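Local coordinates for protein homocysteine S-methyltransferase (Escherichia coli, PDB 5DMM) that catalyses methyl transfer from S-methylmethionine, or less efficiently S-adenosylmethionine, to homocysteine in a zinc-dependent reaction that yields methionine, at residues 63-68 with 162-167; 144-149 with 176-181; 156-161 with 184-189; 193-198 with 214-219. All coordinates share one frame; numbering follows the deposited sequence.

Interaction 1. Residues 63-68 with 162-167; sequences AQCAIT and ADLLAC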
# COMPACT_ATOMS: atom_id res chain seq x y z
N ALA A 63 -0.68 -8.45 11.89
CA ALA A 63 -0.41 -8.16 10.48
C ALA A 63 0.49 -9.23 9.89
O ALA A 63 1.45 -9.66 10.52
CB ALA A 63 0.23 -6.78 10.32
N GLN A 64 0.20 -9.66 8.67
CA GLN A 64 1.07 -10.60 7.99
C GLN A 64 1.79 -9.94 6.82
O GLN A 64 2.60 -10.58 6.13
CB GLN A 64 0.27 -11.82 7.52
CG GLN A 64 -0.40 -12.52 8.70
CD GLN A 64 -1.59 -13.34 8.29
OE1 GLN A 64 -2.69 -12.81 8.11
NE2 GLN A 64 -1.39 -14.64 8.16
N CYS A 65 1.50 -8.66 6.62
CA CYS A 65 2.18 -7.86 5.60
C CYS A 65 2.40 -6.43 6.10
O CYS A 65 1.44 -5.75 6.47
CB CYS A 65 1.37 -7.84 4.29
SG CYS A 65 2.24 -7.03 2.91
N ALA A 66 3.66 -5.99 6.11
CA ALA A 66 3.97 -4.60 6.40
C ALA A 66 4.03 -3.78 5.12
O ALA A 66 4.54 -4.24 4.10
CB ALA A 66 5.31 -4.49 7.14
N ILE A 67 3.51 -2.56 5.16
CA ILE A 67 3.64 -1.66 4.01
C ILE A 67 4.68 -0.59 4.35
O ILE A 67 4.55 0.09 5.35
CB ILE A 67 2.30 -1.00 3.64
CG1 ILE A 67 1.27 -2.09 3.32
CG2 ILE A 67 2.48 -0.04 2.46
CD1 ILE A 67 -0.15 -1.59 3.05
N THR A 68 5.70 -0.47 3.51
CA THR A 68 6.85 0.40 3.83
C THR A 68 6.47 1.88 3.83
O THR A 68 5.46 2.29 3.25
CB THR A 68 8.01 0.18 2.84
OG1 THR A 68 7.58 0.47 1.50
CG2 THR A 68 8.50 -1.26 2.92
N ALA A 162 11.71 -6.03 -1.30
CA ALA A 162 10.26 -6.10 -1.12
C ALA A 162 9.70 -7.37 -1.75
O ALA A 162 10.13 -7.75 -2.84
CB ALA A 162 9.59 -4.87 -1.73
N ASP A 163 8.76 -8.02 -1.08
CA ASP A 163 8.11 -9.22 -1.62
C ASP A 163 7.14 -8.85 -2.71
O ASP A 163 6.96 -9.59 -3.68
CB ASP A 163 7.39 -10.00 -0.52
CG ASP A 163 8.33 -10.46 0.56
OD1 ASP A 163 9.30 -11.17 0.22
OD2 ASP A 163 8.13 -10.08 1.74
N LEU A 164 6.51 -7.70 -2.55
CA LEU A 164 5.64 -7.18 -3.59
C LEU A 164 5.48 -5.67 -3.46
O LEU A 164 5.96 -5.07 -2.51
CB LEU A 164 4.28 -7.86 -3.57
CG LEU A 164 3.34 -7.57 -2.41
CD1 LEU A 164 1.99 -8.22 -2.74
CD2 LEU A 164 3.84 -8.12 -1.10
N LEU A 165 4.81 -5.08 -4.44
CA LEU A 165 4.60 -3.65 -4.50
C LEU A 165 3.15 -3.37 -4.18
O LEU A 165 2.23 -3.99 -4.73
CB LEU A 165 4.95 -3.09 -5.88
CG LEU A 165 6.37 -3.33 -6.38
CD1 LEU A 165 6.56 -2.79 -7.78
CD2 LEU A 165 7.38 -2.68 -5.44
N ALA A 166 2.96 -2.43 -3.27
CA ALA A 166 1.63 -1.91 -2.96
C ALA A 166 1.40 -0.61 -3.72
O ALA A 166 1.76 0.48 -3.25
CB ALA A 166 1.50 -1.68 -1.47
N CYS A 167 0.85 -0.72 -4.93
CA CYS A 167 0.56 0.46 -5.73
C CYS A 167 -0.80 0.93 -5.26
O CYS A 167 -1.81 0.31 -5.57
CB CYS A 167 0.57 0.12 -7.22
SG CYS A 167 2.16 -0.56 -7.76
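Next to the contact of I67 with A166, the hydroxyl T68 OG1 is gripped by two groups, S70 OG and S121 N, while the peptide nitrogen of I67 itself bonds to D20 OD2. These bonds fix the 63-68 side of a meeting that is itself wholly apolar. I67 offers the methyl CG2, which lies 4.4 Å from A166 CB. Since CG1 takes the place beside the backbone N (chi1 -59°), CG2 is the branch left anti to that nitrogen and turned to the alanine. Two residues earlier, the sulfur of C65 points to the same strand, and its SG comes within 4.5 Å of L164 CD2. Both distances mark a light contact, as befits strands that are not neighbours: 117-122 runs between 65-67 and 164-170, and C65 and I67 also touch its A119 and S121. W192 of strand 191-197 meets I67, L164 and A166, closing the cluster from the other flank. The intervening residues face the other way, A66 onto helix 48-61 and L165 onto helix 143-159. The principle illustrated is how alternating residues fill the inside of a TIM barrel, here at the homocysteine pocket, which I67 itself helps to line, its side chain about 4 Å from the bound ligand.

Interaction 2. Residues 144-149 with 176-181; sequences EAFQAF and IEALAE. With ZN (zinc ion), chain D.
This is a helix-helix contact on the outside of the barrel, its centre about 17 Å from that of the chain, with one apolar touch and a polar side. The segments' axes approach to 8.9 Å and cross at -60°. A178 CB sits 3.6 Å from F146 CB and obliquely to the phenyl ring. A178 serves the polar side too: Q147 NE2 donates to A178 O over 3.2 Å, nearly straight at 172°. Q147 keeps CG beside its backbone N and runs extended from there (chi2 -179°), which carries the amide across to the other helix. The carbonyl receives it on a lone pair in its own plane, and the acceptor lies in the amide plane of Q147. Helices 143-159 and 173-183 precede and follow strand 164-170, so the bond joins successive helices of the (beta/alpha)8 fold. The same amide nitrogen also gives a hydrogen bond to a water 3.0 Å from Q147 NE2, which in turn donates to E181 OE1. E181 OE2 bonds to Y219 OH, which would hold the acid in place. Away from the interface, E144 OE1 binds a surface zinc ion at 2.1 Å together with two waters, apart from the zinc of C229 and C295.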
# COMPACT_ATOMS: atom_id res chain seq x y z
N GLU A 144 5.55 8.33 -20.54
CA GLU A 144 6.97 8.41 -20.20
C GLU A 144 7.22 9.19 -18.92
O GLU A 144 8.12 8.85 -18.14
CB GLU A 144 7.75 9.07 -21.34
CG GLU A 144 7.80 8.25 -22.60
CD GLU A 144 6.78 8.71 -23.63
OE1 GLU A 144 5.62 8.99 -23.24
OE2 GLU A 144 7.15 8.81 -24.82
N ALA A 145 6.46 10.27 -18.73
CA ALA A 145 6.62 11.11 -17.55
C ALA A 145 6.17 10.37 -16.29
O ALA A 145 6.85 10.41 -15.26
CB ALA A 145 5.84 12.41 -17.70
N PHE A 146 5.02 9.70 -16.37
CA PHE A 146 4.57 8.86 -15.26
C PHE A 146 5.62 7.80 -14.96
O PHE A 146 5.96 7.56 -13.80
CB PHE A 146 3.24 8.16 -15.59
CG PHE A 146 2.02 9.01 -15.37
CD1 PHE A 146 1.87 9.78 -14.22
CD2 PHE A 146 0.99 9.01 -16.31
CE1 PHE A 146 0.72 10.55 -14.02
CE2 PHE A 146 -0.16 9.78 -16.12
CZ PHE A 146 -0.30 10.54 -14.98
N GLN A 147 6.11 7.15 -16.01
CA GLN A 147 7.08 6.07 -15.82
C GLN A 147 8.40 6.61 -15.26
O GLN A 147 9.01 5.98 -14.40
CB GLN A 147 7.26 5.30 -17.12
CG GLN A 147 6.05 4.44 -17.47
CD GLN A 147 6.20 3.65 -18.75
OE1 GLN A 147 7.02 3.99 -19.61
NE2 GLN A 147 5.40 2.59 -18.90
N ALA A 148 8.84 7.78 -15.73
CA ALA A 148 10.05 8.40 -15.17
C ALA A 148 9.88 8.77 -13.70
O ALA A 148 10.84 8.68 -12.91
CB ALA A 148 10.44 9.63 -15.98
N PHE A 149 8.68 9.19 -13.32
CA PHE A 149 8.37 9.52 -11.93
C PHE A 149 8.44 8.29 -11.04
O PHE A 149 9.01 8.33 -9.95
CB PHE A 149 6.98 10.17 -11.82
CG PHE A 149 6.47 10.28 -10.40
CD1 PHE A 149 6.90 11.29 -9.56
CD2 PHE A 149 5.54 9.38 -9.92
CE1 PHE A 149 6.43 11.40 -8.26
CE2 PHE A 149 5.04 9.48 -8.61
CZ PHE A 149 5.49 10.49 -7.79
N ILE A 176 -2.40 4.49 -13.92
CA ILE A 176 -2.52 3.07 -13.66
C ILE A 176 -1.98 2.25 -14.84
O ILE A 176 -1.24 1.28 -14.65
CB ILE A 176 -3.98 2.68 -13.33
CG1 ILE A 176 -4.34 3.19 -11.92
CG2 ILE A 176 -4.16 1.18 -13.43
CD1 ILE A 176 -5.83 3.20 -11.62
N GLU A 177 -2.33 2.66 -16.06
CA GLU A 177 -1.81 2.01 -17.27
C GLU A 177 -0.29 2.08 -17.35
O GLU A 177 0.39 1.09 -17.61
CB GLU A 177 -2.40 2.65 -18.53
CG GLU A 177 -3.91 2.72 -18.57
CD GLU A 177 -4.42 3.59 -19.71
OE1 GLU A 177 -3.65 3.85 -20.66
OE2 GLU A 177 -5.59 4.01 -19.64
N ALA A 178 0.23 3.29 -17.16
CA ALA A 178 1.68 3.54 -17.18
C ALA A 178 2.41 2.66 -16.17
O ALA A 178 3.46 2.07 -16.47
CB ALA A 178 1.97 5.01 -16.91
N LEU A 179 1.83 2.56 -14.98
CA LEU A 179 2.39 1.74 -13.91
C LEU A 179 2.35 0.23 -14.22
O LEU A 179 3.30 -0.49 -13.94
CB LEU A 179 1.64 2.03 -12.60
CG LEU A 179 2.35 1.93 -11.25
CD1 LEU A 179 3.66 2.67 -11.26
CD2 LEU A 179 1.43 2.49 -10.15
N ALA A 180 1.24 -0.25 -14.79
CA ALA A 180 1.16 -1.66 -15.16
C ALA A 180 2.18 -1.97 -16.26
O ALA A 180 2.84 -3.02 -16.24
CB ALA A 180 -0.25 -2.02 -15.63
N GLU A 181 2.32 -1.05 -17.21
CA GLU A 181 3.33 -1.18 -18.26
C GLU A 181 4.74 -1.22 -17.67
O GLU A 181 5.56 -2.07 -18.03
CB GLU A 181 3.22 -0.03 -19.26
CG GLU A 181 2.04 -0.13 -20.22
CD GLU A 181 2.32 -1.07 -21.38
OE1 GLU A 181 3.17 -0.73 -22.24
OE2 GLU A 181 1.68 -2.15 -21.43
ZN ZN D . 4.21 9.41 -24.71
O HOH W 1 5.55 1.39 -21.69
O HOH W 2 1.90 9.83 -23.80
O HOH W 3 4.68 11.24 -25.62

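Interaction 3. Residues 156-161 with 184-189; sequences ALLDAG and TAYPRA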
# COMPACT_ATOMS: atom_id res chain seq x y z
N ALA A 156 14.21 0.73 -6.52
CA ALA A 156 14.80 0.74 -5.18
C ALA A 156 14.07 -0.24 -4.25
O ALA A 156 14.71 -0.93 -3.44
CB ALA A 156 14.76 2.15 -4.61
N LEU A 157 12.75 -0.30 -4.36
CA LEU A 157 11.95 -1.20 -3.52
C LEU A 157 12.24 -2.67 -3.85
O LEU A 157 12.37 -3.50 -2.95
CB LEU A 157 10.45 -0.90 -3.69
CG LEU A 157 9.92 0.43 -3.13
CD1 LEU A 157 8.47 0.66 -3.58
CD2 LEU A 157 9.96 0.48 -1.59
N LEU A 158 12.36 -2.98 -5.14
CA LEU A 158 12.62 -4.36 -5.55
C LEU A 158 14.06 -4.75 -5.18
O LEU A 158 14.29 -5.84 -4.64
CB LEU A 158 12.38 -4.53 -7.06
CG LEU A 158 10.93 -4.38 -7.54
CD1 LEU A 158 10.81 -4.41 -9.07
CD2 LEU A 158 10.04 -5.45 -6.92
N ASP A 159 15.01 -3.86 -5.43
CA ASP A 159 16.41 -4.15 -5.12
C ASP A 159 16.66 -4.34 -3.64
O ASP A 159 17.56 -5.08 -3.25
CB ASP A 159 17.33 -3.04 -5.64
CG ASP A 159 17.48 -3.07 -7.14
OD1 ASP A 159 17.18 -4.12 -7.75
OD2 ASP A 159 17.90 -2.04 -7.71
N ALA A 160 15.86 -3.66 -2.81
CA ALA A 160 15.98 -3.77 -1.37
C ALA A 160 15.28 -5.04 -0.85
O ALA A 160 15.38 -5.36 0.34
CB ALA A 160 15.41 -2.54 -0.68
N GLY A 161 14.56 -5.73 -1.72
CA GLY A 161 13.96 -7.00 -1.35
C GLY A 161 12.51 -7.01 -0.89
O GLY A 161 12.11 -7.91 -0.17
N THR A 184 6.12 -4.57 -16.16
CA THR A 184 6.56 -5.63 -17.06
C THR A 184 8.06 -5.58 -17.33
O THR A 184 8.65 -6.59 -17.71
CB THR A 184 5.78 -5.58 -18.42
OG1 THR A 184 6.12 -4.39 -19.14
CG2 THR A 184 4.28 -5.64 -18.17
N ALA A 185 8.69 -4.43 -17.10
CA ALA A 185 10.13 -4.31 -17.28
C ALA A 185 10.91 -4.93 -16.11
O ALA A 185 12.14 -4.96 -16.13
CB ALA A 185 10.52 -2.85 -17.46
N TYR A 186 10.18 -5.40 -15.09
CA TYR A 186 10.75 -6.07 -13.91
C TYR A 186 10.02 -7.38 -13.71
O TYR A 186 9.11 -7.47 -12.89
CB TYR A 186 10.64 -5.19 -12.65
CG TYR A 186 11.16 -3.82 -12.93
CD1 TYR A 186 10.32 -2.80 -13.36
CD2 TYR A 186 12.52 -3.56 -12.86
CE1 TYR A 186 10.81 -1.56 -13.68
CE2 TYR A 186 13.03 -2.32 -13.18
CZ TYR A 186 12.16 -1.33 -13.59
OH TYR A 186 12.65 -0.09 -13.91
N PRO A 187 10.40 -8.41 -14.49
CA PRO A 187 9.55 -9.61 -14.59
C PRO A 187 9.33 -10.38 -13.28
O PRO A 187 8.36 -11.12 -13.20
CB PRO A 187 10.30 -10.48 -15.61
CG PRO A 187 11.11 -9.48 -16.42
CD PRO A 187 11.55 -8.46 -15.42
N ARG A 188 10.18 -10.18 -12.28
CA ARG A 188 10.02 -10.88 -11.00
C ARG A 188 9.04 -10.15 -10.07
O ARG A 188 8.59 -10.70 -9.07
CB ARG A 188 11.37 -11.04 -10.30
CG ARG A 188 12.46 -11.64 -11.18
CD ARG A 188 12.24 -13.13 -11.41
NE ARG A 188 12.63 -13.93 -10.25
CZ ARG A 188 12.58 -15.25 -10.20
NH1 ARG A 188 12.95 -15.89 -9.10
NH2 ARG A 188 12.15 -15.94 -11.25
N ALA A 189 8.71 -8.91 -10.41
CA ALA A 189 7.87 -8.09 -9.56
C ALA A 189 6.45 -8.61 -9.52
O ALA A 189 5.93 -9.09 -10.52
CB ALA A 189 7.88 -6.63 -10.04
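L158 meets Y186 and A189 through the end of its side chain. The methyl CD1 does most of the touching: it is 3.7 Å from Y186 CB and 3.8 Å from A189 CB, while the other branch, L158 CD2, reaches A189 CB at 4.0 Å. With CG beside the backbone N (chi1 -66°) and the chain running on extended (chi2 173°), both methyls are presented to the turn. The leucine therefore straddles the alanine methyl and approaches the tyrosine obliquely, at the root of the ring. What brings the two partners together is a type I beta turn from Y186 to A189, closed by a 2.9 Å hydrogen bond from A189 N to Y186 O. Further out, Y186 OH bonds to E155 OE2, and its side chain touches R151 and V154; all three belong to the helix that carries L158. That helix finishes in a Schellman motif at G161, whose positive phi lets the chain turn off towards the next strand; its nitrogen bonds to L158 O. The contact thus lies where helix 143-159 ends and the loop after helix 173-183 leads into strand 191-197, with L165 of strand 164-170 packed against L158.

Interaction 4. Residues 193-198 with 214-219; sequences FSFTLR and ALLAGY
L216 packs onto F193 and F195 within a beta-alpha-beta crossover of the TIM barrel: strand 191-197 leads to helix 209-217, which returns the chain to the adjacent parallel strand 222-228. The contact is wholly buried and is made by one leucine set against two phenyl groups of the strand's outward side.

The apolar contacts differ for the two rings. Over one face of F193 lies L216 CD2, 4.1 Å from both F193 CD2 and F193 CE2, while L216 CD1 stands 4.0 Å from F193 CB. At F195 the approach is from the rim instead: L216 CD1 is in the plane of that ring, 3.6 Å from F195 CZ, and the two side chains come at each other from opposite directions. One methyl is therefore shared by both aromatics and the second is given to F193 alone. With CG beside the backbone N (chi1 -66°) and the chain extended beyond it (chi2 175°), L216 projects its fork towards the sheet.

Other side chains join the layer: F193 also leans on L183, F195 on I176, and L216 on L225 of the next strand.

Polar ties lie outside the leucine side-chain contact: the backbones of F193 and F195 pair with strand 222-228 and that of S194 with strand 164-170, S194 OG bonds to N228 OD1, and the helix closes as Y219 N bonds to L216 O at 3.0 Å. Between the two aromatics themselves, the carbonyl oxygen F193 O sits 3.7 Å above the plane of the F195 ring, offset towards its rim.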
# COMPACT_ATOMS: atom_id res chain seq x y z
N PHE A 193 -2.85 -3.44 -6.91
CA PHE A 193 -3.26 -2.09 -7.29
C PHE A 193 -4.51 -1.74 -6.50
O PHE A 193 -5.53 -2.43 -6.62
CB PHE A 193 -3.54 -2.00 -8.80
CG PHE A 193 -2.31 -1.81 -9.66
CD1 PHE A 193 -1.21 -2.65 -9.53
CD2 PHE A 193 -2.27 -0.81 -10.63
CE1 PHE A 193 -0.07 -2.48 -10.34
CE2 PHE A 193 -1.13 -0.64 -11.44
CZ PHE A 193 -0.04 -1.47 -11.30
N SER A 194 -4.41 -0.69 -5.70
CA SER A 194 -5.54 -0.25 -4.90
C SER A 194 -5.89 1.20 -5.24
O SER A 194 -4.99 2.02 -5.42
CB SER A 194 -5.23 -0.42 -3.42
OG SER A 194 -6.31 0.05 -2.62
N PHE A 195 -7.19 1.48 -5.31
CA PHE A 195 -7.73 2.71 -5.91
C PHE A 195 -8.49 3.60 -4.94
O PHE A 195 -9.06 3.11 -3.96
CB PHE A 195 -8.68 2.34 -7.06
CG PHE A 195 -8.18 1.24 -7.93
CD1 PHE A 195 -7.01 1.41 -8.67
CD2 PHE A 195 -8.86 0.04 -8.01
CE1 PHE A 195 -6.54 0.39 -9.47
CE2 PHE A 195 -8.38 -0.99 -8.82
CZ PHE A 195 -7.22 -0.81 -9.54
N THR A 196 -8.52 4.90 -5.23
CA THR A 196 -9.51 5.79 -4.61
C THR A 196 -10.65 6.00 -5.59
O THR A 196 -10.47 5.90 -6.82
CB THR A 196 -8.93 7.15 -4.18
OG1 THR A 196 -8.44 7.86 -5.33
CG2 THR A 196 -7.82 6.96 -3.17
N LEU A 197 -11.83 6.30 -5.06
CA LEU A 197 -13.06 6.26 -5.84
C LEU A 197 -13.82 7.57 -5.84
O LEU A 197 -13.76 8.33 -4.87
CB LEU A 197 -13.98 5.14 -5.32
CG LEU A 197 -13.39 3.73 -5.36
CD1 LEU A 197 -14.36 2.75 -4.75
CD2 LEU A 197 -13.01 3.30 -6.77
N ARG A 198 -14.54 7.81 -6.93
CA ARG A 198 -15.49 8.90 -7.03
C ARG A 198 -16.83 8.44 -6.44
O ARG A 198 -17.51 9.19 -5.73
CB ARG A 198 -15.65 9.32 -8.50
CG ARG A 198 -16.73 10.34 -8.76
CD ARG A 198 -16.69 10.80 -10.22
NE ARG A 198 -15.50 11.60 -10.51
CZ ARG A 198 -15.32 12.33 -11.61
NH1 ARG A 198 -16.27 12.37 -12.54
NH2 ARG A 198 -14.20 13.02 -11.78
N ALA A 214 -10.60 -4.50 -16.45
CA ALA A 214 -10.35 -5.09 -17.76
C ALA A 214 -8.91 -4.82 -18.19
O ALA A 214 -8.23 -5.72 -18.70
CB ALA A 214 -11.33 -4.54 -18.79
N LEU A 215 -8.44 -3.60 -17.96
CA LEU A 215 -7.06 -3.27 -18.31
C LEU A 215 -6.07 -4.14 -17.53
O LEU A 215 -5.22 -4.80 -18.12
CB LEU A 215 -6.78 -1.79 -18.04
CG LEU A 215 -5.29 -1.48 -18.15
CD1 LEU A 215 -4.94 -1.08 -19.57
CD2 LEU A 215 -4.86 -0.41 -17.14
N LEU A 216 -6.22 -4.14 -16.21
CA LEU A 216 -5.28 -4.85 -15.34
C LEU A 216 -5.35 -6.37 -15.46
O LEU A 216 -4.39 -7.05 -15.11
CB LEU A 216 -5.50 -4.43 -13.88
CG LEU A 216 -5.17 -2.96 -13.64
CD1 LEU A 216 -5.53 -2.54 -12.22
CD2 LEU A 216 -3.69 -2.68 -13.93
N ALA A 217 -6.46 -6.90 -15.95
CA ALA A 217 -6.58 -8.35 -16.13
C ALA A 217 -5.56 -8.90 -17.12
O ALA A 217 -5.19 -10.07 -17.05
CB ALA A 217 -7.98 -8.71 -16.57
N GLY A 218 -5.10 -8.04 -18.03
CA GLY A 218 -4.10 -8.42 -19.00
C GLY A 218 -2.66 -8.39 -18.50
O GLY A 218 -1.74 -8.66 -19.27
N TYR A 219 -2.46 -8.07 -17.22
CA TYR A 219 -1.13 -8.03 -16.61
C TYR A 219 -1.05 -9.01 -15.43
O TYR A 219 -1.48 -8.69 -14.33
CB TYR A 219 -0.80 -6.62 -16.11
CG TYR A 219 -0.76 -5.56 -17.19
CD1 TYR A 219 0.43 -5.22 -17.82
CD2 TYR A 219 -1.92 -4.91 -17.59
CE1 TYR A 219 0.46 -4.25 -18.81
CE2 TYR A 219 -1.90 -3.95 -18.57
CZ TYR A 219 -0.71 -3.62 -19.18
OH TYR A 219 -0.68 -2.67 -20.16

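The four contacts follow one stretch of the barrel from the inside outwards. Interaction 1 lies within it, about 7 Å from the centre of the chain; interactions 2, 3 and 4 lie 14 to 17 Å out. Their centres are 13 to 20 Å apart, interactions 1 and 3 being closest at about 13 Å. Helix 143-159, used by interactions 2 and 3, precedes strand 164-170, helix 173-183 follows it, and strand 191-197 of interaction 4 is its neighbour. Along the chain, interactions 1, 2 and 3 interlock, whereas interaction 4 opens after all have closed. Successive beta-alpha units are thereby packed together on one side of the barrel, and only interaction 1 includes a residue of the homocysteine pocket.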